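PDB 1WY6: DUF1955 domain-containing protein from Sulfolobus tokodaii, which is of unknown function but folds as an all-helical repeat protein from a hyperthermophilic archaeon. Local coordinates for residues Leu90-His93 against Val94-Leu98. Residues are numbered along the deposited sequence; the frame is centred on the assembly and turned at random.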
# COMPACT_ATOMS: atom_id res chain seq x y z
N LEU A 90 -1.11 8.80 4.45
CA LEU A 90 -2.16 8.17 3.68
C LEU A 90 -2.10 8.83 2.30
O LEU A 90 -1.89 10.04 2.21
CB LEU A 90 -3.51 8.43 4.34
CG LEU A 90 -4.76 7.80 3.74
CD1 LEU A 90 -4.60 6.29 3.67
CD2 LEU A 90 -5.97 8.17 4.58
N ASN A 91 -2.25 8.04 1.24
CA ASN A 91 -2.21 8.57 -0.12
C ASN A 91 -3.00 7.63 -1.03
O ASN A 91 -3.45 6.57 -0.59
CB ASN A 91 -0.77 8.69 -0.61
CG ASN A 91 -0.06 7.37 -0.65
OD1 ASN A 91 -0.59 6.39 -1.17
ND2 ASN A 91 1.14 7.32 -0.09
N GLU A 92 -3.15 8.00 -2.30
CA GLU A 92 -3.91 7.19 -3.24
C GLU A 92 -3.39 5.77 -3.39
O GLU A 92 -4.18 4.85 -3.62
CB GLU A 92 -3.96 7.87 -4.61
CG GLU A 92 -2.61 7.94 -5.30
CD GLU A 92 -2.70 8.55 -6.69
OE1 GLU A 92 -1.63 8.70 -7.33
OE2 GLU A 92 -3.82 8.88 -7.14
N HIS A 93 -2.07 5.59 -3.29
CA HIS A 93 -1.47 4.26 -3.41
C HIS A 93 -1.93 3.41 -2.24
O HIS A 93 -2.37 2.28 -2.43
CB HIS A 93 0.06 4.35 -3.43
CG HIS A 93 0.60 5.21 -4.54
ND1 HIS A 93 0.18 5.09 -5.84
CD2 HIS A 93 1.50 6.23 -4.52
CE1 HIS A 93 0.79 5.99 -6.59
NE2 HIS A 93 1.60 6.70 -5.81
N VAL A 94 -1.83 3.96 -1.04
CA VAL A 94 -2.25 3.24 0.16
C VAL A 94 -3.72 2.86 0.09
O VAL A 94 -4.08 1.72 0.37
CB VAL A 94 -2.04 4.06 1.45
CG1 VAL A 94 -2.58 3.29 2.65
CG2 VAL A 94 -0.55 4.36 1.64
N ASN A 95 -4.57 3.81 -0.29
CA ASN A 95 -6.01 3.54 -0.37
C ASN A 95 -6.33 2.46 -1.40
O ASN A 95 -7.07 1.53 -1.10
CB ASN A 95 -6.79 4.82 -0.68
CG ASN A 95 -6.75 5.82 0.46
OD1 ASN A 95 -6.70 5.44 1.63
ND2 ASN A 95 -6.80 7.11 0.12
N LYS A 96 -5.77 2.58 -2.60
CA LYS A 96 -6.01 1.58 -3.63
C LYS A 96 -5.57 0.20 -3.15
O LYS A 96 -6.25 -0.79 -3.41
CB LYS A 96 -5.28 1.93 -4.93
CG LYS A 96 -5.83 3.15 -5.64
CD LYS A 96 -4.98 3.51 -6.86
CE LYS A 96 -5.46 4.80 -7.51
NZ LYS A 96 -4.62 5.15 -8.70
N ALA A 97 -4.44 0.14 -2.45
CA ALA A 97 -3.91 -1.13 -1.92
C ALA A 97 -4.90 -1.71 -0.91
O ALA A 97 -5.12 -2.92 -0.86
CB ALA A 97 -2.57 -0.89 -1.24
N LEU A 98 -5.48 -0.83 -0.10
CA LEU A 98 -6.48 -1.25 0.89
C LEU A 98 -7.70 -1.82 0.17
O LEU A 98 -8.16 -2.91 0.52
CB LEU A 98 -6.91 -0.06 1.75
CG LEU A 98 -5.99 0.38 2.90
CD1 LEU A 98 -6.46 1.71 3.46
CD2 LEU A 98 -5.99 -0.70 3.99
O HOH W 1 -6.26 7.89 -8.59
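Asn91, the N-cap residue of helix 92-103, meets Val94 through a capping hydrogen bond: Asn91 OD1 accepts from Val94 N at 2.7 Å, the donor tilted 26° from the carbonyl plane of the amide. Wedging CG between the backbone N and the carbonyl carbon (chi1 61°) brings OD1 back to Val94 N, although the CB of Asn91 points away from the first turn. The same residue also gives its backbone carbonyl, for Asn95 N lies 3.0 Å from Asn91 O in the first i to i+4 bond. Lys96 N to Glu92 O and Ala97 N to His93 O continue this pattern.

The two methyls of Val94 pack differently. CG2 of Val94 rests 3.5 Å from the capping oxygen, Asn91 OD1, while its CG1 makes an apolar contact at 3.8 Å with CD1 of Leu90, whose side chain crosses that of Val94 at about a right angle. Phe59 of helix 55-65 touches both Asn91 and Val94, and Ala130 of helix 125-137 meets Leu90.

On the exposed side Glu92 and Lys96 run side by side. Their charged ends, OE2 and NZ, stand 4.1 Å apart, beyond a salt bridge, and a water donates to Glu92 OE2 and accepts weakly from Lys96 NZ. The buried His93 instead turns to helix 55-65, where its NE2 hydrogen-bonds Asp63.

With an alanine here in place of Asn91, Val94 N would probably lose its capping acceptor and the first turn might fray. The bond thus satisfies an amide that no preceding helical turn can serve, consistent with a cap that marks the start of the helix.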